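Aminotransferase (Paracoccus denitrificans, PDB 4GRX) acts as a class III omega-aminotransferase, probably moving amino groups from amine donors to carbonyl acceptors by way of pyridoxal phosphate. Local coordinates at residues V44-E49 with V54-R59; E49-V54 with F439-A444; G67-V72 with S432-P437. One frame throughout, in Å; residues are numbered along the deposited sequence.

In the fold
The three contacts run from the rim of the subunit toward its middle: their centres lie 26, 21 and 10 Å from the centre of the chain, in order. Contacts 1 and 2 share the hairpin of strands 43-49 and 52-55; the first joins its two strands, largely by backbone hydrogen bonds, and the second sets its turn against the lead-in to helix 443-463 by apolar packing, with no polar bond between segments. Contact 3 is fully buried, near the ligand, and rests on sulfur-aromatic and apolar packing. It touches contact 2, where F439 and I440 lie against V72 O. Contacts 1 and 3 do not touch; all three reach the second subunit, contact 2 through I53 alone.

Contact 1. Residues V44-E49 with V54-R59; sequences VVTHGE and VDVHGR
V54 lies against a face of the H47 imidazole: its CB is 3.9 Å from the ring centroid and 25° off the ring normal, a CH-pi contact displaced toward the rim. The nearest ring atom is NE2, with CG1 of V54 leaning toward CE1 and CG2 toward NE2, so CB and both methyls lie over the same face, at the CE1-NE2 end of the ring. H47 carries CG between its backbone N and carbonyl carbon (chi1 62°), which brings the imidazole back over the neighbouring strand, and a 2.9 Å hydrogen bond between T46 OG1 and H47 ND1 helps fix its rotation. The backbones are those of an antiparallel beta hairpin. T46 N donates to V54 O at 3.1 Å, in the V54 carbonyl plane, while V54 N reaches H47 O tilted 23° from the H47 carbonyl plane. Because V45 faces D55 in a non-hydrogen-bonded pair but H47 faces V54, the register slips by one residue, which defines a beta bulge. Beyond it V56 turns off the strand: its CG1 meets CG2 of T46, and its CG2 lies 4.0 Å from CB of V44 as the two side chains cross obliquely. V56 N makes a weak bond to V44 O. D55 opens a type I turn that ends at G58; its OD1 takes R59 N from above the carboxylate plane at 2.8 Å, and its OD2 is bonded by Y61 OH. On the far side of strand 43-49, V44 and V45 pair in parallel with a strand of the second subunit, whose R90 packs on H47.

Contact 2. Residues E49-V54 with F439-A444; sequences EGPYIV and FILTEA
I440 presents the end of its side chain to the G50-P51 peptide, and this is the close part of the contact. CD1 sits 3.6 Å from G50 CA and 3.9 Å from P51 CD, so one methyl covers the alpha carbon of the glycine and the side of the proline ring that adjoins its nitrogen. CG1 of I440 stands between its backbone N and carbonyl carbon (chi1 63°), and the extended second torsion (chi2 150°) carries CD1 on toward the turn. The opposing surface is bare at G50: a beta carbon there would fall 3.8 Å from CD1 and would collide with P51 CD. L357, from helix 357-375, also packs on I440. The other half is looser. P51 CG comes within only 4.3 Å of L441 CD1, and the exposed T442 makes no close approach to the turn. Its OG1 instead caps a backbone N just past A444, while Q445 OE1 accepts from T442 N, a reciprocal pattern consistent with a capping box at the start of helix 443-463. Nearby, Y52 OH bonds to E448 of that helix, which gives the hairpin a polar hold outside the apolar patch. E49 N to Y52 O (2.8 Å) and Y52 N to E49 O (2.9 Å) close the four residues, and the positive phi of G50 (57°) completes a type II' turn, the classic tip of a two-residue beta hairpin.

Contact 3. Residues G67-V72 with S432-P437; sequences GLWNMV and SIVLCP
W69 and C436 bring the two backbones nearest, with CA atoms 6.2 Å apart, where the irregular loop 67-72 passes the residue that follows strand 432-435, the edge strand of a three-stranded antiparallel sheet, and W69 itself has a positive phi of 68°. The central interaction is a cysteine sulfur-aromatic contact, set in the interior of a class III aminotransferase of the pyridoxal phosphate family. C436 SG stands over one face of the indole, 3.8 Å from the centroid of the six-membered ring and 24° off its normal, displaced toward the rim near CE3. The beta carbon of W69 leaves the backbone heading away from the strand, but CG lies anti to the carbonyl carbon (chi1 -47°), and the indole extends back from there to the strand. C436 holds SG between its own N and carbonyl carbon, with CB also close to the ring, 3.7 Å from CE3. V434, two residues earlier and pointing toward the loop as C436 does, crosses the indole at about a right angle. Around this core, M390 and I271 also touch W69, and the carbonyl oxygen of W69 accepts a hydrogen bond from R276 NH2. The indole is about 5 Å from the bound delta-amino valeric acid, so it probably forms part of the second shell round that pocket. An alanine at W69 would take away the aromatic face, and would probably leave C436 SG without its ring partner and open a gap beside V434. L68 packs on F97 of the second subunit. At the far end of the indole, CH2 meets V434 CG1 at 3.9 Å.

Contact 1. Residues V44-E49 with V54-R59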
ATOM      1  N   VAL A  44      -0.007 -14.451  20.260  1.00 25.45           N
ATOM      2  CA  VAL A  44      -0.093 -15.048  18.926  1.00 25.15           C
ATOM      3  C   VAL A  44      -1.490 -15.625  18.719  1.00 25.63           C
ATOM      4  O   VAL A  44      -1.862 -16.563  19.387  1.00 27.07           O
ATOM      5  CB  VAL A  44       0.993 -16.128  18.750  1.00 25.83           C
ATOM      6  CG1 VAL A  44       1.066 -16.615  17.312  1.00 25.64           C
ATOM      7  CG2 VAL A  44       2.348 -15.581  19.197  1.00 25.55           C
ATOM      8  N   VAL A  45      -2.254 -15.048  17.799  1.00 24.95           N
ATOM      9  CA  VAL A  45      -3.681 -15.348  17.629  1.00 25.32           C
ATOM     10  C   VAL A  45      -3.924 -16.388  16.525  1.00 25.88           C
ATOM     11  O   VAL A  45      -3.383 -16.292  15.418  1.00 25.54           O
ATOM     12  CB  VAL A  45      -4.479 -14.057  17.327  1.00 24.47           C
ATOM     13  CG1 VAL A  45      -5.957 -14.358  17.099  1.00 25.00           C
ATOM     14  CG2 VAL A  45      -4.328 -13.079  18.475  1.00 24.01           C
ATOM     15  N   THR A  46      -4.739 -17.388  16.820  1.00 26.85           N
ATOM     16  CA  THR A  46      -4.952 -18.444  15.849  1.00 27.63           C
ATOM     17  C   THR A  46      -6.266 -18.342  15.094  1.00 27.95           C
ATOM     18  O   THR A  46      -6.319 -18.728  13.931  1.00 28.56           O
ATOM     19  CB  THR A  46      -4.827 -19.848  16.473  1.00 28.81           C
ATOM     20  OG1 THR A  46      -5.767 -19.967  17.535  1.00 29.51           O
ATOM     21  CG2 THR A  46      -3.438 -20.062  17.014  1.00 28.61           C
ATOM     22  N   HIS A  47      -7.310 -17.840  15.755  1.00 28.09           N
ATOM     23  CA  HIS A  47      -8.651 -17.707  15.163  1.00 28.63           C
ATOM     24  C   HIS A  47      -9.524 -16.861  16.023  1.00 28.61           C
ATOM     25  O   HIS A  47      -9.060 -16.297  17.010  1.00 28.41           O
ATOM     26  CB  HIS A  47      -9.308 -19.065  15.006  1.00 30.15           C
ATOM     27  CG  HIS A  47      -9.521 -19.781  16.306  1.00 31.35           C
ATOM     28  ND1 HIS A  47      -8.532 -20.445  16.933  1.00 31.88           N
ATOM     29  CD2 HIS A  47     -10.649 -19.912  17.101  1.00 32.50           C
ATOM     30  CE1 HIS A  47      -9.004 -20.984  18.072  1.00 33.03           C
ATOM     31  NE2 HIS A  47     -10.301 -20.659  18.175  1.00 33.50           N
ATOM     32  N   GLY A  48     -10.805 -16.784  15.674  1.00 29.21           N
ATOM     33  CA  GLY A  48     -11.775 -15.998  16.440  1.00 29.54           C
ATOM     34  C   GLY A  48     -13.202 -16.513  16.314  1.00 31.15           C
ATOM     35  O   GLY A  48     -13.476 -17.406  15.524  1.00 32.21           O
ATOM     36  N   GLU A  49     -14.110 -15.969  17.114  1.00 31.80           N
ATOM     37  CA  GLU A  49     -15.529 -16.326  17.052  1.00 33.39           C
ATOM     38  C   GLU A  49     -16.333 -15.084  17.400  1.00 32.92           C
ATOM     39  O   GLU A  49     -16.232 -14.550  18.510  1.00 32.63           O
ATOM     40  CB  GLU A  49     -15.878 -17.438  18.037  1.00 35.64           C
ATOM     41  CG  GLU A  49     -15.108 -18.735  17.856  1.00 37.02           C
ATOM     42  CD  GLU A  49     -15.288 -19.694  19.026  1.00 39.59           C
ATOM     43  OE1 GLU A  49     -16.070 -19.364  19.951  1.00 41.20           O
ATOM     44  OE2 GLU A  49     -14.653 -20.779  19.029  1.00 40.29           O
ATOM     45  N   VAL A  54      -8.821 -15.731  20.000  1.00 28.62           N
ATOM     46  CA  VAL A  54      -8.318 -16.834  20.829  1.00 29.58           C
ATOM     47  C   VAL A  54      -6.852 -17.044  20.479  1.00 28.98           C
ATOM     48  O   VAL A  54      -6.527 -17.225  19.302  1.00 28.45           O
ATOM     49  CB  VAL A  54      -9.088 -18.149  20.534  1.00 30.75           C
ATOM     50  CG1 VAL A  54      -8.520 -19.325  21.310  1.00 31.66           C
ATOM     51  CG2 VAL A  54     -10.567 -17.976  20.826  1.00 31.70           C
ATOM     52  N   ASP A  55      -5.970 -17.025  21.481  1.00 29.33           N
ATOM     53  CA  ASP A  55      -4.535 -17.225  21.219  1.00 29.05           C
ATOM     54  C   ASP A  55      -4.081 -18.687  21.258  1.00 30.50           C
ATOM     55  O   ASP A  55      -4.888 -19.607  21.421  1.00 31.59           O
ATOM     56  CB  ASP A  55      -3.646 -16.310  22.086  1.00 28.54           C
ATOM     57  CG  ASP A  55      -3.663 -16.667  23.569  1.00 29.93           C
ATOM     58  OD1 ASP A  55      -4.068 -17.793  23.927  1.00 31.31           O
ATOM     59  OD2 ASP A  55      -3.240 -15.814  24.385  1.00 29.75           O
ATOM     60  N   VAL A  56      -2.779 -18.883  21.106  1.00 30.63           N
ATOM     61  CA  VAL A  56      -2.193 -20.207  21.015  1.00 32.26           C
ATOM     62  C   VAL A  56      -2.201 -20.984  22.327  1.00 34.47           C
ATOM     63  O   VAL A  56      -2.041 -22.210  22.325  1.00 35.70           O
ATOM     64  CB  VAL A  56      -0.749 -20.121  20.526  1.00 31.94           C
ATOM     65  CG1 VAL A  56      -0.721 -19.877  19.015  1.00 31.26           C
ATOM     66  CG2 VAL A  56       0.010 -19.047  21.301  1.00 31.13           C
ATOM     67  N   HIS A  57      -2.366 -20.278  23.443  1.00 34.81           N
ATOM     68  CA  HIS A  57      -2.484 -20.940  24.729  1.00 36.90           C
ATOM     69  C   HIS A  57      -3.921 -21.208  25.065  1.00 38.07           C
ATOM     70  O   HIS A  57      -4.235 -21.654  26.168  1.00 39.35           O
ATOM     71  CB  HIS A  57      -1.808 -20.113  25.818  1.00 36.90           C
ATOM     72  CG  HIS A  57      -0.346 -19.838  25.548  1.00 36.37           C
ATOM     73  ND1 HIS A  57       0.587 -20.822  25.503  1.00 37.18           N
ATOM     74  CD2 HIS A  57       0.332 -18.637  25.311  1.00 34.83           C
ATOM     75  CE1 HIS A  57       1.791 -20.283  25.247  1.00 36.37           C
ATOM     76  NE2 HIS A  57       1.631 -18.940  25.127  1.00 35.13           N
ATOM     77  N   GLY A  58      -4.807 -20.945  24.108  1.00 37.86           N
ATOM     78  CA  GLY A  58      -6.244 -21.087  24.314  1.00 39.61           C
ATOM     79  C   GLY A  58      -6.914 -19.943  25.064  1.00 40.52           C
ATOM     80  O   GLY A  58      -8.114 -20.018  25.370  1.00 41.72           O
ATOM     81  N   ARG A  59      -6.163 -18.882  25.368  1.00 40.27           N
ATOM     82  CA  ARG A  59      -6.723 -17.745  26.090  1.00 41.10           C
ATOM     83  C   ARG A  59      -7.585 -16.898  25.157  1.00 38.44           C
ATOM     84  O   ARG A  59      -7.178 -16.576  24.050  1.00 37.15           O
ATOM     85  CB  ARG A  59      -5.623 -16.915  26.762  1.00 43.88           C
ATOM     86  CG  ARG A  59      -6.083 -16.207  28.034  1.00 48.92           C
ATOM     87  CD  ARG A  59      -5.027 -15.258  28.598  1.00 52.49           C
ATOM     88  NE  ARG A  59      -3.959 -15.964  29.315  1.00 57.27           N
ATOM     89  CZ  ARG A  59      -2.757 -16.274  28.816  1.00 57.86           C
ATOM     90  NH1 ARG A  59      -2.415 -15.950  27.562  1.00 55.49           N
ATOM     91  NH2 ARG A  59      -1.883 -16.915  29.590  1.00 59.12           N
TER

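Contact 2. Residues E49-V54 with F439-A444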
ATOM      1  N   GLU A  49     -14.110 -15.969  17.114  1.00 31.80           N
ATOM      2  CA  GLU A  49     -15.529 -16.326  17.052  1.00 33.39           C
ATOM      3  C   GLU A  49     -16.333 -15.084  17.400  1.00 32.92           C
ATOM      4  O   GLU A  49     -16.232 -14.550  18.510  1.00 32.63           O
ATOM      5  CB  GLU A  49     -15.878 -17.438  18.037  1.00 35.64           C
ATOM      6  CG  GLU A  49     -15.108 -18.735  17.856  1.00 37.02           C
ATOM      7  CD  GLU A  49     -15.288 -19.694  19.026  1.00 39.59           C
ATOM      8  OE1 GLU A  49     -16.070 -19.364  19.951  1.00 41.20           O
ATOM      9  OE2 GLU A  49     -14.653 -20.779  19.029  1.00 40.29           O
ATOM     10  N   GLY A  50     -17.138 -14.626  16.454  1.00 32.72           N
ATOM     11  CA  GLY A  50     -17.851 -13.390  16.647  1.00 32.40           C
ATOM     12  C   GLY A  50     -16.815 -12.320  16.933  1.00 30.73           C
ATOM     13  O   GLY A  50     -15.815 -12.217  16.218  1.00 29.48           O
ATOM     14  N   PRO A  51     -17.037 -11.527  17.995  1.00 30.86           N
ATOM     15  CA  PRO A  51     -16.110 -10.460  18.380  1.00 29.41           C
ATOM     16  C   PRO A  51     -14.980 -10.937  19.297  1.00 29.08           C
ATOM     17  O   PRO A  51     -14.307 -10.122  19.932  1.00 28.84           O
ATOM     18  CB  PRO A  51     -17.019  -9.472  19.102  1.00 30.19           C
ATOM     19  CG  PRO A  51     -18.108 -10.320  19.688  1.00 31.97           C
ATOM     20  CD  PRO A  51     -18.242 -11.555  18.844  1.00 32.32           C
ATOM     21  N   TYR A  52     -14.761 -12.246  19.346  1.00 29.41           N
ATOM     22  CA  TYR A  52     -13.707 -12.829  20.175  1.00 29.14           C
ATOM     23  C   TYR A  52     -12.540 -13.331  19.358  1.00 28.16           C
ATOM     24  O   TYR A  52     -12.723 -13.860  18.267  1.00 27.99           O
ATOM     25  CB  TYR A  52     -14.239 -13.993  21.003  1.00 30.47           C
ATOM     26  CG  TYR A  52     -15.318 -13.619  21.966  1.00 31.40           C
ATOM     27  CD1 TYR A  52     -16.661 -13.702  21.598  1.00 32.32           C
ATOM     28  CD2 TYR A  52     -15.001 -13.175  23.239  1.00 31.61           C
ATOM     29  CE1 TYR A  52     -17.659 -13.344  22.477  1.00 33.62           C
ATOM     30  CE2 TYR A  52     -15.990 -12.816  24.128  1.00 33.03           C
ATOM     31  CZ  TYR A  52     -17.314 -12.912  23.742  1.00 34.02           C
ATOM     32  OH  TYR A  52     -18.289 -12.562  24.624  1.00 35.55           O
ATOM     33  N   ILE A  53     -11.343 -13.144  19.906  1.00 27.72           N
ATOM     34  CA  ILE A  53     -10.132 -13.784  19.400  1.00 27.34           C
ATOM     35  C   ILE A  53      -9.618 -14.764  20.458  1.00 28.52           C
ATOM     36  O   ILE A  53      -9.972 -14.668  21.651  1.00 29.29           O
ATOM     37  CB  ILE A  53      -9.043 -12.763  18.982  1.00 26.08           C
ATOM     38  CG1 ILE A  53      -8.511 -11.987  20.200  1.00 26.01           C
ATOM     39  CG2 ILE A  53      -9.573 -11.815  17.899  1.00 25.29           C
ATOM     40  CD1 ILE A  53      -7.325 -11.094  19.908  1.00 24.66           C
ATOM     41  N   VAL A  54      -8.821 -15.731  20.000  1.00 28.62           N
ATOM     42  CA  VAL A  54      -8.318 -16.834  20.829  1.00 29.58           C
ATOM     43  C   VAL A  54      -6.852 -17.044  20.479  1.00 28.98           C
ATOM     44  O   VAL A  54      -6.527 -17.225  19.302  1.00 28.45           O
ATOM     45  CB  VAL A  54      -9.088 -18.149  20.534  1.00 30.75           C
ATOM     46  CG1 VAL A  54      -8.520 -19.325  21.310  1.00 31.66           C
ATOM     47  CG2 VAL A  54     -10.567 -17.976  20.826  1.00 31.70           C
ATOM     48  N   PHE A 439     -19.594  -4.341  14.663  1.00 29.02           N
ATOM     49  CA  PHE A 439     -21.023  -4.064  14.570  1.00 29.56           C
ATOM     50  C   PHE A 439     -21.891  -5.243  15.042  1.00 30.63           C
ATOM     51  O   PHE A 439     -22.979  -5.037  15.565  1.00 31.55           O
ATOM     52  CB  PHE A 439     -21.393  -3.652  13.140  1.00 29.57           C
ATOM     53  CG  PHE A 439     -20.666  -2.418  12.626  1.00 28.53           C
ATOM     54  CD1 PHE A 439     -20.708  -2.098  11.269  1.00 28.39           C
ATOM     55  CD2 PHE A 439     -19.941  -1.578  13.484  1.00 27.68           C
ATOM     56  CE1 PHE A 439     -20.059  -0.967  10.786  1.00 27.67           C
ATOM     57  CE2 PHE A 439     -19.285  -0.449  13.001  1.00 26.81           C
ATOM     58  CZ  PHE A 439     -19.345  -0.141  11.650  1.00 26.86           C
ATOM     59  N   ILE A 440     -21.409  -6.471  14.881  1.00 30.76           N
ATOM     60  CA  ILE A 440     -22.150  -7.681  15.299  1.00 32.11           C
ATOM     61  C   ILE A 440     -22.316  -7.848  16.824  1.00 32.46           C
ATOM     62  O   ILE A 440     -22.777  -8.899  17.302  1.00 33.76           O
ATOM     63  CB  ILE A 440     -21.520  -8.972  14.720  1.00 32.44           C
ATOM     64  CG1 ILE A 440     -20.092  -9.167  15.256  1.00 31.61           C
ATOM     65  CG2 ILE A 440     -21.518  -8.929  13.198  1.00 32.31           C
ATOM     66  CD1 ILE A 440     -19.686 -10.619  15.368  1.00 32.40           C
ATOM     67  N   LEU A 441     -21.956  -6.809  17.572  1.00 31.45           N
ATOM     68  CA  LEU A 441     -21.906  -6.845  19.031  1.00 31.58           C
ATOM     69  C   LEU A 441     -23.292  -6.874  19.677  1.00 33.00           C
ATOM     70  O   LEU A 441     -24.133  -6.011  19.383  1.00 33.23           O
ATOM     71  CB  LEU A 441     -21.125  -5.641  19.568  1.00 30.22           C
ATOM     72  CG  LEU A 441     -20.719  -5.739  21.038  1.00 30.32           C
ATOM     73  CD1 LEU A 441     -19.413  -6.520  21.175  1.00 29.67           C
ATOM     74  CD2 LEU A 441     -20.593  -4.351  21.645  1.00 29.73           C
ATOM     75  N   THR A 442     -23.494  -7.845  20.575  1.00 39.45           N
ATOM     76  CA  THR A 442     -24.772  -8.057  21.264  1.00 39.85           C
ATOM     77  C   THR A 442     -24.804  -7.305  22.599  1.00 40.08           C
ATOM     78  O   THR A 442     -23.757  -7.043  23.189  1.00 38.84           O
ATOM     79  CB  THR A 442     -25.050  -9.566  21.530  1.00 39.58           C
ATOM     80  OG1 THR A 442     -24.196 -10.055  22.581  1.00 38.86           O
ATOM     81  CG2 THR A 442     -24.871 -10.427  20.264  1.00 40.01           C
ATOM     82  N   GLU A 443     -26.002  -6.974  23.081  1.00 42.62           N
ATOM     83  CA  GLU A 443     -26.156  -6.244  24.349  1.00 44.57           C
ATOM     84  C   GLU A 443     -25.375  -6.878  25.493  1.00 43.10           C
ATOM     85  O   GLU A 443     -24.870  -6.171  26.365  1.00 43.54           O
ATOM     86  CB  GLU A 443     -27.633  -6.098  24.732  1.00 49.43           C
ATOM     87  CG  GLU A 443     -28.467  -5.410  23.659  1.00 52.39           C
ATOM     88  CD  GLU A 443     -29.941  -5.313  24.000  1.00 58.33           C
ATOM     89  OE1 GLU A 443     -30.301  -5.548  25.172  1.00 61.26           O
ATOM     90  OE2 GLU A 443     -30.748  -4.988  23.096  1.00 61.22           O
ATOM     91  N   ALA A 444     -25.277  -8.205  25.479  1.00 42.24           N
ATOM     92  CA  ALA A 444     -24.577  -8.954  26.528  1.00 42.47           C
ATOM     93  C   ALA A 444     -23.070  -8.754  26.399  1.00 39.42           C
ATOM     94  O   ALA A 444     -22.372  -8.527  27.386  1.00 39.70           O
ATOM     95  CB  ALA A 444     -24.935 -10.432  26.465  1.00 44.13           C
TER

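Contact 3. Residues G67-V72 with S432-P437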
ATOM      1  N   GLY A  67     -10.404  -5.607  16.005  1.00 26.26           N
ATOM      2  CA  GLY A  67      -9.027  -5.767  15.568  1.00 25.84           C
ATOM      3  C   GLY A  67      -8.469  -4.368  15.393  1.00 25.78           C
ATOM      4  O   GLY A  67      -7.941  -3.770  16.330  1.00 25.67           O
ATOM      5  N   LEU A  68      -8.645  -3.818  14.199  1.00 26.05           N
ATOM      6  CA  LEU A  68      -8.138  -2.494  13.907  1.00 25.97           C
ATOM      7  C   LEU A  68      -9.174  -1.620  13.217  1.00 26.50           C
ATOM      8  O   LEU A  68      -8.959  -1.177  12.102  1.00 27.05           O
ATOM      9  CB  LEU A  68      -6.896  -2.636  13.054  1.00 25.51           C
ATOM     10  CG  LEU A  68      -5.828  -1.563  13.159  1.00 25.61           C
ATOM     11  CD1 LEU A  68      -5.714  -1.001  14.565  1.00 26.00           C
ATOM     12  CD2 LEU A  68      -4.522  -2.170  12.677  1.00 24.91           C
ATOM     13  N   TRP A  69     -10.289  -1.365  13.908  1.00 27.30           N
ATOM     14  CA  TRP A  69     -11.474  -0.651  13.368  1.00 27.80           C
ATOM     15  C   TRP A  69     -12.232  -1.398  12.304  1.00 27.50           C
ATOM     16  O   TRP A  69     -13.404  -1.126  12.081  1.00 28.62           O
ATOM     17  CB  TRP A  69     -11.137   0.740  12.809  1.00 28.14           C
ATOM     18  CG  TRP A  69     -10.274   1.611  13.678  1.00 28.33           C
ATOM     19  CD1 TRP A  69      -8.885   1.616  13.758  1.00 27.86           C
ATOM     20  CD2 TRP A  69     -10.712   2.675  14.595  1.00 29.03           C
ATOM     21  NE1 TRP A  69      -8.448   2.575  14.642  1.00 28.30           N
ATOM     22  CE2 TRP A  69      -9.489   3.239  15.183  1.00 28.93           C
ATOM     23  CE3 TRP A  69     -11.939   3.190  14.975  1.00 29.79           C
ATOM     24  CZ2 TRP A  69      -9.526   4.273  16.109  1.00 29.73           C
ATOM     25  CZ3 TRP A  69     -11.963   4.230  15.914  1.00 30.66           C
ATOM     26  CH2 TRP A  69     -10.786   4.758  16.464  1.00 30.51           C
ATOM     27  N   ASN A  70     -11.574  -2.341  11.643  1.00 26.64           N
ATOM     28  CA  ASN A  70     -12.048  -2.899  10.380  1.00 26.35           C
ATOM     29  C   ASN A  70     -12.848  -4.213  10.436  1.00 27.14           C
ATOM     30  O   ASN A  70     -13.599  -4.519   9.506  1.00 27.34           O
ATOM     31  CB  ASN A  70     -10.859  -3.057   9.420  1.00 25.02           C
ATOM     32  CG  ASN A  70      -9.768  -3.970   9.971  1.00 23.92           C
ATOM     33  OD1 ASN A  70      -9.684  -4.217  11.169  1.00 23.62           O
ATOM     34  ND2 ASN A  70      -8.918  -4.461   9.088  1.00 23.73           N
ATOM     35  N   MET A  71     -12.688  -5.001  11.496  1.00 27.58           N
ATOM     36  CA  MET A  71     -13.398  -6.302  11.552  1.00 29.03           C
ATOM     37  C   MET A  71     -14.854  -6.181  12.046  1.00 29.25           C
ATOM     38  O   MET A  71     -15.288  -6.902  12.945  1.00 30.01           O
ATOM     39  CB  MET A  71     -12.633  -7.321  12.405  1.00 29.80           C
ATOM     40  CG  MET A  71     -11.152  -7.377  12.121  1.00 29.39           C
ATOM     41  SD  MET A  71     -10.766  -8.617  10.893  1.00 31.55           S
ATOM     42  CE  MET A  71      -9.271  -7.827  10.270  1.00 31.46           C
ATOM     43  N   VAL A  72     -15.605  -5.282  11.433  1.00 28.73           N
ATOM     44  CA  VAL A  72     -16.963  -4.968  11.877  1.00 29.51           C
ATOM     45  C   VAL A  72     -17.919  -6.164  11.870  1.00 30.52           C
ATOM     46  O   VAL A  72     -18.916  -6.168  12.591  1.00 31.38           O
ATOM     47  CB  VAL A  72     -17.553  -3.811  11.054  1.00 29.34           C
ATOM     48  CG1 VAL A  72     -16.630  -2.598  11.148  1.00 28.04           C
ATOM     49  CG2 VAL A  72     -17.749  -4.244   9.606  1.00 29.33           C
ATOM     50  N   SER A 432      -6.309   8.538  25.689  1.00 30.29           N
ATOM     51  CA  SER A 432      -7.667   8.352  25.176  1.00 29.65           C
ATOM     52  C   SER A 432      -7.981   6.866  25.096  1.00 29.19           C
ATOM     53  O   SER A 432      -7.469   6.171  24.205  1.00 28.95           O
ATOM     54  CB  SER A 432      -7.798   8.967  23.772  1.00 29.09           C
ATOM     55  OG  SER A 432      -7.589  10.368  23.788  1.00 29.28           O
ATOM     56  N   ILE A 433      -8.799   6.375  26.028  1.00 29.11           N
ATOM     57  CA  ILE A 433      -9.260   4.986  26.022  1.00 28.49           C
ATOM     58  C   ILE A 433     -10.347   4.803  24.963  1.00 28.14           C
ATOM     59  O   ILE A 433     -11.469   5.302  25.104  1.00 28.35           O
ATOM     60  CB  ILE A 433      -9.817   4.592  27.393  1.00 29.43           C
ATOM     61  CG1 ILE A 433      -8.812   4.955  28.485  1.00 29.95           C
ATOM     62  CG2 ILE A 433     -10.192   3.110  27.423  1.00 29.41           C
ATOM     63  CD1 ILE A 433      -9.453   5.545  29.721  1.00 30.88           C
ATOM     64  N   VAL A 434     -10.008   4.074  23.905  1.00 27.48           N
ATOM     65  CA  VAL A 434     -10.851   3.966  22.725  1.00 27.01           C
ATOM     66  C   VAL A 434     -11.621   2.656  22.706  1.00 27.32           C
ATOM     67  O   VAL A 434     -11.106   1.599  23.068  1.00 27.70           O
ATOM     68  CB  VAL A 434     -10.006   4.111  21.447  1.00 26.41           C
ATOM     69  CG1 VAL A 434     -10.817   3.816  20.202  1.00 26.16           C
ATOM     70  CG2 VAL A 434      -9.429   5.509  21.366  1.00 26.44           C
ATOM     71  N   LEU A 435     -12.872   2.739  22.286  1.00 27.57           N
ATOM     72  CA  LEU A 435     -13.711   1.577  22.141  1.00 27.57           C
ATOM     73  C   LEU A 435     -14.357   1.660  20.770  1.00 27.59           C
ATOM     74  O   LEU A 435     -15.038   2.658  20.441  1.00 27.76           O
ATOM     75  CB  LEU A 435     -14.761   1.561  23.241  1.00 28.44           C
ATOM     76  CG  LEU A 435     -14.322   1.296  24.684  1.00 28.91           C
ATOM     77  CD1 LEU A 435     -15.529   1.373  25.612  1.00 29.75           C
ATOM     78  CD2 LEU A 435     -13.621  -0.057  24.834  1.00 28.85           C
ATOM     79  N   CYS A 436     -14.099   0.644  19.950  1.00 27.41           N
ATOM     80  CA  CYS A 436     -14.661   0.570  18.600  1.00 27.58           C
ATOM     81  C   CYS A 436     -14.936  -0.878  18.197  1.00 27.57           C
ATOM     82  O   CYS A 436     -14.326  -1.397  17.247  1.00 27.09           O
ATOM     83  CB  CYS A 436     -13.760   1.287  17.574  1.00 27.66           C
ATOM     84  SG  CYS A 436     -12.067   0.654  17.422  1.00 28.17           S
ATOM     85  N   PRO A 437     -15.876  -1.533  18.914  1.00 27.99           N
ATOM     86  CA  PRO A 437     -16.153  -2.965  18.749  1.00 28.26           C
ATOM     87  C   PRO A 437     -16.789  -3.298  17.388  1.00 28.12           C
ATOM     88  O   PRO A 437     -17.303  -2.401  16.719  1.00 28.03           O
ATOM     89  CB  PRO A 437     -17.149  -3.272  19.886  1.00 29.22           C
ATOM     90  CG  PRO A 437     -17.556  -1.958  20.476  1.00 29.22           C
ATOM     91  CD  PRO A 437     -16.928  -0.855  19.696  1.00 28.46           C
TER